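Local coordinates for IroE-like serine hydrolase (Shewanella oneidensis, PDB 3GFF), which probably acts as an esterase of the alpha/beta-hydrolase clan, hydrolysing ester bonds, at residues M70-K75 and G258-F263; F266-Y271 and Q299-Q304; I201-L206 and Y215-N220; T93-L98 and W173-H178. All coordinates share one frame; numbering follows the deposited sequence.

Contact 1 of 4, residues M70-K75 and G258-F263; sequences MPQIPK and GIRHLF
Ile-73 and Pro-74, in the loop that enters strand 77-81 of the alpha/beta-hydrolase sheet, settle on Phe-263 and Ile-259 of helix 250-263. Pro-74 comes over one face of the Phe-263 ring: CD stands 3.7 Å from the ring centroid in a CH-pi contact, displaced toward CG, from which it is 3.3 Å away. Leu-262 CD2 takes the opposite face. Ile-73 forks beside them. Its CG1 lies between the backbone N and carbonyl carbon (chi1 64°), which brings CD1 to within 4.0 Å of Ile-259 CG2, while the CG2 branch approaches Ile-259 O.

The polar flank runs through Gln-72 and Arg-260, side by side with amide and guanidinium nearly coplanar. Arg-260 NH1 donates in plane to a lone pair of Gln-72 OE1, 3.0 Å away. Gln-72 NE2 donates to Met-70 O at 2.9 Å, so both ends of the amide are engaged, which probably fixes its rotation. A water bridges Gln-72 O and Arg-260 O. The contact thus packs the loop before strand 77-81 on a helix of the alpha/beta-hydrolase fold, at a place where Arg-260 NH2 also bonds Glu-244 O of the second subunit.

Contact 2 of 4, residues F266-Y271 and Q299-Q304; sequences FAIDIY and QQYLEQ
Tyr-301, on the helix 299-311, reaches across to the loop 266-271 and shows how one long side chain can tether an irregular segment whose backbone stays well away: the closest CA atoms, those of Ile-268 and Leu-302, are 9.0 Å apart. One residue earlier, Gln-300 reaches back to Tyr-43 at the start of strand 43-48. In Tyr-301, with CG opposite the backbone N (chi1 -177°), the phenol is carried outward from the helix toward the loop. Its hydroxyl then accepts the backbone N-H of Ile-268, N to OH 2.8 Å, and the bond is almost perfectly straight at 176°. The donor lies in the plane of the ring, at its edge. The same oxygen sits 3.5 Å from Ala-267 CA, so the phenol end is lodged against the peptide between these two residues. Ile-268 CG1 comes to 4.0 Å from Tyr-301 CE2, the aliphatic branch crossing the aromatic group at a slant.

One residue on, Leu-302 adds a lighter apolar touch. Its CD2 methyl comes to 4.2 Å from Ile-268 CD1, so this methyl of Ile-268 touches both Tyr-301 and Leu-302.

The loop is also held from another helix: Ile-268 packs on Val-280 and Gln-283 of helix 277-291, and Tyr-284 hydrogen-bonds Phe-266 O. Segment 266-271 therefore runs from helix 250-263 between helices 277-291 and 299-311.

Contact 3 of 4, residues I201-L206 and Y215-N220; sequences IANNPL and YHKDLN
Ile-201 and Asn-220 form the tightly packed end of this contact, and Asn-203 with Lys-217 its looser, more exposed one. At the tight end the two side chains slide past each other in opposite directions. Ile-201 CG2 sits 3.7 Å from Asn-220 CB, and its other branch carries CD1 to 3.7 Å from Asn-220 O. The Asn-220 amide turns back to its own helix, where ND2 donates to His-216 O at 3.1 Å and 174°, from above the carbonyl plane; ND2 also bonds Thr-170 O.

At the looser end the chain of Lys-217 runs alongside Asn-203. Its methylenes pass Ala-202 O, with CD 3.7 Å away, before a bend at chi3 (77°) brings NZ to Asn-203 OD1 at 3.1 Å. NZ approaches from above the carbonyl plane, missing the lone pairs, and is shared with Tyr-241 OH, while Asn-203 ND2 is taken by Pro-243 O. To another side, Asn-204 CB lies 4.5 Å from His-216 CD2, at the ring edge.

His-216 NE2 bonds Asp-169, probably the acid of a Ser-His-Asp triad, and Asn-204 OD1 accepts from the N-H of His-247, its likely histidine. The contact thus lies where strand 195-201 ends, with helix 215-230 packed on it and strand 235-241 running alongside.

Contact 4 of 4, residues T93-L98 and W173-H178; sequences THTLVL and WFDSPH
A remarkably short hydrogen bond, 2.5 Å from Thr-93 OG1 to Asp-175 OD2, joins two loops here, though at this resolution its exact length is best read with caution. The hydroxyl is the donor. Asp-175 is unusual in a second way: it occupies the third position of the type II beta turn from Trp-173 to Ser-176 with a left-handed backbone (phi 50°), and the turn presents its carboxylate to the other loop. There the two side chains cross at about a right angle. The second oxygen, Asp-175 OD1, receives a water that also lies 2.8 Å from Thr-95 OG1, while a second water links Asp-175 N to Val-97 O. Thr-95 OG1 additionally accepts from Val-97 N, an ST turn.

Beside these polar groups, aromatic rings take up the apolar part. Thr-93 O meets the edge of the Phe-174 ring in its plane, 3.2 Å from CE2. With OG1 of Thr-95 opposite the backbone N (chi1 -176°), its methyl CG2 is turned to Phe-174 CZ, at 3.7 Å. Farther along, Leu-98 CD2 approaches Trp-173 CZ3 at 4.0 Å; Trp-173 in turn packs on His-216 and lies close to a bound imidazole.

Such a pattern of donors is consistent with an ionised carboxylate, each oxygen accepting a hydrogen bond, and it implies that these loops are joined by directional bonds and ordered water as much as by apolar packing.

How the contacts relate
Taken together, the four contacts show how chemistry follows place in a fold. Contact 1 lies closest to the chain's centre and is mainly apolar, whereas contact 4, the farthest out, adds a carboxylate and ordered waters to its aromatic packing. Contacts 1 and 2 adjoin, Pro-71 packing on Gln-304 and Tyr-301, and helix 250-263 leads toward the loop of contact 2, where one tyrosine does most of the work. Contacts 3 and 4 adjoin across the chain's centre from contact 2, Tyr-215 probably hydrogen-bonding Ser-176, and share the neighbourhood of the presumed triad. Both contacts 1 and 3 touch the second subunit.

Contact 1 of 4, residues M70-K75 and G258-F263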
# COMPACT_ATOMS: atom_id res chain seq x y z
N MSE A 70 -17.77 1.55 -0.48
CA MSE A 70 -17.46 1.57 0.96
C MSE A 70 -16.06 2.11 1.16
O MSE A 70 -15.18 1.40 1.68
CB MSE A 70 -17.52 0.16 1.52
CG MSE A 70 -18.77 -0.57 1.19
SE MSE A 70 -18.57 -2.39 1.79
CE MSE A 70 -18.38 -1.89 3.85
N PRO A 71 -15.84 3.39 0.77
CA PRO A 71 -14.52 3.98 0.84
C PRO A 71 -13.99 4.03 2.28
O PRO A 71 -14.76 4.26 3.21
CB PRO A 71 -14.71 5.38 0.24
CG PRO A 71 -16.16 5.66 0.32
CD PRO A 71 -16.85 4.34 0.25
N GLN A 72 -12.70 3.78 2.45
CA GLN A 72 -12.08 3.70 3.74
C GLN A 72 -11.67 5.07 4.23
O GLN A 72 -11.58 5.31 5.44
CB GLN A 72 -10.88 2.74 3.68
CG GLN A 72 -11.29 1.34 3.23
CD GLN A 72 -12.24 0.66 4.20
OE1 GLN A 72 -11.89 0.42 5.35
NE2 GLN A 72 -13.43 0.34 3.73
N ILE A 73 -11.37 5.98 3.30
CA ILE A 73 -11.08 7.33 3.70
C ILE A 73 -11.90 8.20 2.76
O ILE A 73 -12.38 7.71 1.75
CB ILE A 73 -9.57 7.65 3.68
CG1 ILE A 73 -8.98 7.55 2.27
CG2 ILE A 73 -8.81 6.72 4.64
CD1 ILE A 73 -7.50 7.92 2.20
N PRO A 74 -12.10 9.49 3.10
CA PRO A 74 -12.83 10.34 2.17
C PRO A 74 -11.96 10.76 0.98
O PRO A 74 -10.74 10.52 0.94
CB PRO A 74 -13.24 11.54 3.03
CG PRO A 74 -12.33 11.57 4.16
CD PRO A 74 -11.70 10.21 4.31
N LYS A 75 -12.60 11.39 -0.00
CA LYS A 75 -11.90 11.92 -1.16
C LYS A 75 -11.03 13.11 -0.75
O LYS A 75 -11.43 13.90 0.06
CB LYS A 75 -12.91 12.33 -2.22
CG LYS A 75 -13.78 11.17 -2.79
CD LYS A 75 -12.96 10.30 -3.67
CE LYS A 75 -13.80 9.28 -4.47
NZ LYS A 75 -14.46 8.25 -3.62
N GLY A 258 -1.64 5.62 9.03
CA GLY A 258 -1.78 6.99 9.51
C GLY A 258 -3.03 7.66 9.00
O GLY A 258 -3.76 8.25 9.76
N ILE A 259 -3.28 7.54 7.70
CA ILE A 259 -4.41 8.20 7.03
C ILE A 259 -5.73 7.54 7.37
O ILE A 259 -6.76 8.21 7.39
CB ILE A 259 -4.21 8.29 5.47
CG1 ILE A 259 -4.91 9.53 4.91
CG2 ILE A 259 -4.60 7.00 4.79
CD1 ILE A 259 -4.31 10.87 5.48
N ARG A 260 -5.69 6.22 7.59
CA ARG A 260 -6.83 5.45 8.01
C ARG A 260 -7.23 5.80 9.45
O ARG A 260 -8.41 5.87 9.77
CB ARG A 260 -6.60 3.93 7.83
CG ARG A 260 -6.83 3.43 6.40
CD ARG A 260 -6.41 1.99 6.18
NE ARG A 260 -7.07 1.06 7.11
CZ ARG A 260 -8.27 0.51 6.94
NH1 ARG A 260 -9.00 0.74 5.85
NH2 ARG A 260 -8.77 -0.29 7.88
N HIS A 261 -6.25 5.97 10.31
CA HIS A 261 -6.50 6.40 11.67
C HIS A 261 -7.06 7.83 11.70
O HIS A 261 -8.02 8.12 12.42
CB HIS A 261 -5.21 6.34 12.46
CG HIS A 261 -5.32 6.95 13.82
ND1 HIS A 261 -5.99 6.33 14.84
CD2 HIS A 261 -4.88 8.13 14.30
CE1 HIS A 261 -5.95 7.10 15.92
NE2 HIS A 261 -5.28 8.19 15.62
N LEU A 262 -6.49 8.73 10.90
CA LEU A 262 -6.98 10.10 10.83
C LEU A 262 -8.45 10.19 10.44
O LEU A 262 -9.19 10.98 11.00
CB LEU A 262 -6.16 10.94 9.83
CG LEU A 262 -6.55 12.42 9.77
CD1 LEU A 262 -6.16 13.15 11.10
CD2 LEU A 262 -5.88 13.10 8.54
N PHE A 263 -8.86 9.38 9.46
CA PHE A 263 -10.23 9.41 8.94
C PHE A 263 -11.19 8.33 9.42
O PHE A 263 -12.32 8.21 8.92
CB PHE A 263 -10.18 9.40 7.42
CG PHE A 263 -9.60 10.64 6.84
CD1 PHE A 263 -10.22 11.87 7.06
CD2 PHE A 263 -8.45 10.61 6.07
CE1 PHE A 263 -9.69 13.02 6.51
CE2 PHE A 263 -7.94 11.74 5.54
CZ PHE A 263 -8.54 12.94 5.76
O HOH W 1 -10.27 4.47 7.86

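Contact 2 of 4, residues F266-Y271 and Q299-Q304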
# COMPACT_ATOMS: atom_id res chain seq x y z
N PHE A 266 -14.93 9.08 10.47
CA PHE A 266 -15.71 9.80 9.45
C PHE A 266 -16.75 8.93 8.79
O PHE A 266 -17.68 9.45 8.15
CB PHE A 266 -14.81 10.36 8.34
CG PHE A 266 -13.99 11.55 8.73
CD1 PHE A 266 -13.08 11.49 9.78
CD2 PHE A 266 -14.08 12.73 8.01
CE1 PHE A 266 -12.32 12.57 10.11
CE2 PHE A 266 -13.30 13.81 8.33
CZ PHE A 266 -12.40 13.73 9.38
N ALA A 267 -16.54 7.62 8.89
CA ALA A 267 -17.46 6.60 8.34
C ALA A 267 -18.83 6.61 9.03
O ALA A 267 -18.94 6.75 10.25
CB ALA A 267 -16.80 5.19 8.46
N ILE A 268 -19.87 6.48 8.23
CA ILE A 268 -21.26 6.46 8.69
C ILE A 268 -21.79 5.06 8.39
O ILE A 268 -21.86 4.65 7.22
CB ILE A 268 -22.11 7.53 7.95
CG1 ILE A 268 -21.66 8.95 8.32
CG2 ILE A 268 -23.59 7.39 8.25
CD1 ILE A 268 -22.30 10.04 7.42
N ASP A 269 -22.11 4.31 9.43
CA ASP A 269 -22.64 2.95 9.29
C ASP A 269 -24.16 3.02 9.36
O ASP A 269 -24.74 3.17 10.44
CB ASP A 269 -22.11 2.09 10.43
CG ASP A 269 -22.35 0.62 10.24
OD1 ASP A 269 -23.19 0.20 9.41
OD2 ASP A 269 -21.67 -0.13 10.95
N ILE A 270 -24.81 2.90 8.20
CA ILE A 270 -26.27 3.03 8.16
C ILE A 270 -27.01 1.75 8.56
O ILE A 270 -28.10 1.52 8.07
CB ILE A 270 -26.77 3.49 6.75
N TYR A 271 -26.43 0.93 9.46
CA TYR A 271 -27.06 -0.34 9.88
C TYR A 271 -27.19 -0.41 11.41
O TYR A 271 -26.77 0.50 12.14
CB TYR A 271 -26.29 -1.54 9.31
CG TYR A 271 -25.22 -2.14 10.21
CD1 TYR A 271 -24.58 -1.38 11.20
CD2 TYR A 271 -24.79 -3.47 10.03
CE1 TYR A 271 -23.60 -1.93 12.01
CE2 TYR A 271 -23.79 -4.03 10.84
CZ TYR A 271 -23.20 -3.24 11.83
OH TYR A 271 -22.22 -3.75 12.66
N GLN A 299 -20.29 15.35 0.49
CA GLN A 299 -21.48 15.32 -0.38
C GLN A 299 -21.56 14.04 -1.26
O GLN A 299 -22.64 13.46 -1.41
CB GLN A 299 -21.46 16.54 -1.31
CG GLN A 299 -22.83 17.01 -1.77
CD GLN A 299 -23.48 17.99 -0.78
OE1 GLN A 299 -22.78 18.68 -0.01
NE2 GLN A 299 -24.81 18.09 -0.83
N GLN A 300 -20.44 13.60 -1.85
CA GLN A 300 -20.41 12.35 -2.67
C GLN A 300 -20.79 11.13 -1.86
O GLN A 300 -21.52 10.27 -2.32
CB GLN A 300 -18.99 12.01 -3.17
CG GLN A 300 -18.46 12.81 -4.29
CD GLN A 300 -17.09 12.34 -4.70
OE1 GLN A 300 -16.86 11.14 -4.86
NE2 GLN A 300 -16.17 13.30 -4.89
N TYR A 301 -20.18 11.05 -0.68
CA TYR A 301 -20.36 9.96 0.28
C TYR A 301 -21.82 9.83 0.67
O TYR A 301 -22.37 8.74 0.63
CB TYR A 301 -19.45 10.19 1.50
CG TYR A 301 -19.46 9.10 2.55
CD1 TYR A 301 -19.22 7.76 2.21
CD2 TYR A 301 -19.67 9.40 3.91
CE1 TYR A 301 -19.21 6.76 3.16
CE2 TYR A 301 -19.66 8.40 4.88
CZ TYR A 301 -19.43 7.08 4.50
OH TYR A 301 -19.42 6.09 5.45
N LEU A 302 -22.45 10.94 1.02
CA LEU A 302 -23.86 10.94 1.37
C LEU A 302 -24.68 10.42 0.21
O LEU A 302 -25.55 9.57 0.41
CB LEU A 302 -24.35 12.33 1.73
CG LEU A 302 -23.89 12.94 3.05
CD1 LEU A 302 -24.67 14.22 3.22
CD2 LEU A 302 -24.16 11.97 4.21
N GLU A 303 -24.41 10.93 -0.98
CA GLU A 303 -25.10 10.52 -2.20
C GLU A 303 -24.91 9.00 -2.46
O GLU A 303 -25.83 8.34 -2.94
CB GLU A 303 -24.64 11.34 -3.40
N GLN A 304 -23.73 8.48 -2.13
CA GLN A 304 -23.47 7.04 -2.25
C GLN A 304 -24.38 6.29 -1.29
O GLN A 304 -25.04 5.33 -1.69
CB GLN A 304 -22.02 6.68 -1.91
CG GLN A 304 -20.94 7.25 -2.84
CD GLN A 304 -19.53 6.94 -2.35
OE1 GLN A 304 -19.35 6.16 -1.42
NE2 GLN A 304 -18.52 7.57 -2.97

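Contact 3 of 4, residues I201-L206 and Y215-N220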
# COMPACT_ATOMS: atom_id res chain seq x y z
N ILE A 201 7.01 4.51 13.25
CA ILE A 201 8.35 4.26 13.74
C ILE A 201 8.81 2.90 13.22
O ILE A 201 8.24 1.87 13.61
CB ILE A 201 8.43 4.29 15.31
CG1 ILE A 201 7.84 5.58 15.85
CG2 ILE A 201 9.90 4.10 15.78
CD1 ILE A 201 7.68 5.66 17.40
N ALA A 202 9.82 2.90 12.35
CA ALA A 202 10.34 1.68 11.75
C ALA A 202 11.48 1.07 12.59
O ALA A 202 11.79 1.56 13.67
CB ALA A 202 10.79 1.94 10.30
N ASN A 203 12.10 -0.00 12.08
CA ASN A 203 13.18 -0.72 12.76
C ASN A 203 14.45 -0.80 11.86
O ASN A 203 14.92 -1.89 11.53
CB ASN A 203 12.65 -2.13 13.11
CG ASN A 203 13.61 -2.92 14.03
OD1 ASN A 203 14.42 -2.34 14.73
ND2 ASN A 203 13.52 -4.24 13.99
N ASN A 204 14.97 0.35 11.44
CA ASN A 204 16.14 0.39 10.53
C ASN A 204 17.40 -0.03 11.29
O ASN A 204 17.64 0.49 12.40
CB ASN A 204 16.34 1.79 9.96
CG ASN A 204 17.15 1.80 8.67
OD1 ASN A 204 16.73 1.23 7.66
ND2 ASN A 204 18.27 2.51 8.67
N PRO A 205 18.19 -0.99 10.74
CA PRO A 205 19.43 -1.42 11.42
C PRO A 205 20.54 -0.39 11.40
O PRO A 205 21.53 -0.53 12.12
CB PRO A 205 19.85 -2.65 10.61
CG PRO A 205 19.22 -2.41 9.24
CD PRO A 205 17.95 -1.73 9.50
N LEU A 206 20.37 0.66 10.61
CA LEU A 206 21.37 1.70 10.50
C LEU A 206 20.91 3.06 10.97
O LEU A 206 19.74 3.43 10.85
CB LEU A 206 21.81 1.83 9.05
CG LEU A 206 22.36 0.63 8.31
CD1 LEU A 206 22.73 1.08 6.89
CD2 LEU A 206 23.55 0.09 9.07
N TYR A 215 20.20 4.08 17.05
CA TYR A 215 20.11 5.45 17.56
C TYR A 215 18.93 6.23 16.99
O TYR A 215 18.26 6.94 17.73
CB TYR A 215 21.43 6.17 17.25
CG TYR A 215 21.49 7.62 17.68
CD1 TYR A 215 21.91 7.96 18.95
CD2 TYR A 215 21.17 8.65 16.80
CE1 TYR A 215 21.98 9.26 19.36
CE2 TYR A 215 21.26 9.99 17.21
CZ TYR A 215 21.66 10.27 18.49
OH TYR A 215 21.79 11.57 18.94
N HIS A 216 18.71 6.14 15.69
CA HIS A 216 17.59 6.80 15.01
C HIS A 216 16.23 6.26 15.54
O HIS A 216 15.31 7.03 15.84
CB HIS A 216 17.76 6.62 13.48
CG HIS A 216 16.49 6.71 12.68
ND1 HIS A 216 15.76 7.87 12.54
CD2 HIS A 216 15.87 5.77 11.92
CE1 HIS A 216 14.73 7.64 11.75
NE2 HIS A 216 14.75 6.37 11.39
N LYS A 217 16.11 4.93 15.63
CA LYS A 217 14.89 4.31 16.14
C LYS A 217 14.63 4.70 17.60
O LYS A 217 13.51 5.06 17.96
CB LYS A 217 14.97 2.80 16.03
CG LYS A 217 13.80 2.08 16.72
CD LYS A 217 13.83 0.60 16.58
CE LYS A 217 14.81 -0.05 17.46
NZ LYS A 217 14.32 -1.45 17.68
N ASP A 218 15.68 4.67 18.42
CA ASP A 218 15.53 4.99 19.84
C ASP A 218 15.07 6.43 20.08
O ASP A 218 14.22 6.66 20.94
CB ASP A 218 16.82 4.65 20.62
CG ASP A 218 17.20 3.21 20.49
OD1 ASP A 218 16.29 2.40 20.23
OD2 ASP A 218 18.40 2.87 20.62
N LEU A 219 15.60 7.38 19.30
CA LEU A 219 15.14 8.78 19.35
C LEU A 219 13.65 8.88 19.09
O LEU A 219 12.97 9.65 19.77
CB LEU A 219 15.89 9.68 18.34
CG LEU A 219 17.10 10.48 18.88
CD1 LEU A 219 17.82 9.81 20.00
CD2 LEU A 219 18.04 10.87 17.81
N ASN A 220 13.16 8.12 18.11
CA ASN A 220 11.73 8.09 17.80
C ASN A 220 10.84 7.49 18.89
O ASN A 220 9.81 8.07 19.22
CB ASN A 220 11.44 7.37 16.47
CG ASN A 220 11.57 8.30 15.26
OD1 ASN A 220 10.59 8.90 14.85
ND2 ASN A 220 12.77 8.44 14.72
O HOH W 2 17.78 2.96 13.55

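Contact 4 of 4, residues T93-L98 and W173-H178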
# COMPACT_ATOMS: atom_id res chain seq x y z
N THR A 93 17.16 23.33 11.83
CA THR A 93 18.33 23.95 12.39
C THR A 93 19.54 23.66 11.49
O THR A 93 19.56 22.71 10.71
CB THR A 93 18.58 23.47 13.85
OG1 THR A 93 18.67 22.03 13.91
CG2 THR A 93 17.44 23.92 14.75
N HIS A 94 20.54 24.52 11.64
CA HIS A 94 21.78 24.44 10.91
C HIS A 94 22.87 23.73 11.72
O HIS A 94 23.11 24.05 12.87
CB HIS A 94 22.27 25.86 10.58
CG HIS A 94 23.62 25.89 9.92
ND1 HIS A 94 23.82 25.46 8.63
CD2 HIS A 94 24.83 26.29 10.38
CE1 HIS A 94 25.10 25.59 8.32
NE2 HIS A 94 25.74 26.06 9.38
N THR A 95 23.53 22.78 11.07
CA THR A 95 24.72 22.10 11.60
C THR A 95 25.45 21.52 10.40
O THR A 95 24.85 21.20 9.38
CB THR A 95 24.41 20.96 12.62
OG1 THR A 95 25.64 20.43 13.14
CG2 THR A 95 23.63 19.83 11.96
N LEU A 96 26.77 21.40 10.54
CA LEU A 96 27.65 20.82 9.52
C LEU A 96 28.05 19.39 9.89
O LEU A 96 28.81 18.78 9.14
CB LEU A 96 28.92 21.65 9.41
CG LEU A 96 28.76 23.12 8.97
CD1 LEU A 96 30.04 23.91 9.16
CD2 LEU A 96 28.21 23.19 7.53
N VAL A 97 27.53 18.85 11.00
CA VAL A 97 27.96 17.56 11.48
C VAL A 97 26.83 16.55 11.72
O VAL A 97 25.68 16.92 11.90
CB VAL A 97 28.81 17.66 12.82
CG1 VAL A 97 30.14 18.42 12.62
CG2 VAL A 97 27.99 18.29 13.97
N LEU A 98 27.21 15.27 11.68
CA LEU A 98 26.33 14.16 12.02
C LEU A 98 26.35 14.07 13.56
O LEU A 98 27.18 14.70 14.18
CB LEU A 98 26.85 12.85 11.40
CG LEU A 98 26.82 12.70 9.88
CD1 LEU A 98 27.91 11.79 9.36
CD2 LEU A 98 25.41 12.23 9.41
N TRP A 173 17.39 12.31 14.64
CA TRP A 173 18.83 12.32 14.86
C TRP A 173 19.50 13.61 14.31
O TRP A 173 20.58 14.04 14.78
CB TRP A 173 19.49 11.09 14.26
CG TRP A 173 19.30 10.99 12.78
CD1 TRP A 173 18.35 10.28 12.13
CD2 TRP A 173 20.07 11.66 11.77
NE1 TRP A 173 18.49 10.44 10.77
CE2 TRP A 173 19.52 11.30 10.52
CE3 TRP A 173 21.16 12.54 11.79
CZ2 TRP A 173 20.03 11.76 9.31
CZ3 TRP A 173 21.65 13.02 10.60
CH2 TRP A 173 21.09 12.62 9.37
N PHE A 174 18.83 14.28 13.37
CA PHE A 174 19.44 15.44 12.78
C PHE A 174 19.65 16.52 13.83
O PHE A 174 18.72 16.89 14.56
CB PHE A 174 18.66 15.98 11.58
CG PHE A 174 19.30 17.19 10.99
CD1 PHE A 174 20.36 17.06 10.14
CD2 PHE A 174 18.90 18.44 11.37
CE1 PHE A 174 21.00 18.17 9.64
CE2 PHE A 174 19.52 19.56 10.86
CZ PHE A 174 20.55 19.42 9.98
N ASP A 175 20.89 16.99 13.93
CA ASP A 175 21.29 18.03 14.87
C ASP A 175 20.82 17.70 16.28
O ASP A 175 20.40 18.60 17.01
CB ASP A 175 20.80 19.40 14.39
CG ASP A 175 21.33 20.56 15.25
OD1 ASP A 175 22.36 20.38 15.92
OD2 ASP A 175 20.74 21.65 15.25
N SER A 176 20.90 16.42 16.64
CA SER A 176 20.62 15.94 17.99
C SER A 176 21.88 16.07 18.86
O SER A 176 23.00 15.78 18.38
CB SER A 176 20.17 14.48 18.01
OG SER A 176 21.10 13.63 17.34
N PRO A 177 21.70 16.39 20.16
CA PRO A 177 20.42 16.56 20.88
C PRO A 177 19.69 17.91 20.76
O PRO A 177 18.57 18.03 21.23
CB PRO A 177 20.84 16.35 22.35
CG PRO A 177 22.21 16.89 22.41
CD PRO A 177 22.85 16.63 21.05
N HIS A 178 20.35 18.90 20.17
CA HIS A 178 19.83 20.25 20.06
C HIS A 178 18.42 20.40 19.49
O HIS A 178 17.57 21.02 20.15
CB HIS A 178 20.80 21.13 19.25
CG HIS A 178 20.33 22.54 19.06
ND1 HIS A 178 20.44 23.51 20.03
CD2 HIS A 178 19.78 23.16 17.99
CE1 HIS A 178 19.96 24.66 19.58
NE2 HIS A 178 19.54 24.47 18.34
O HOH W 3 24.68 18.94 15.28
O HOH W 4 23.59 15.93 13.19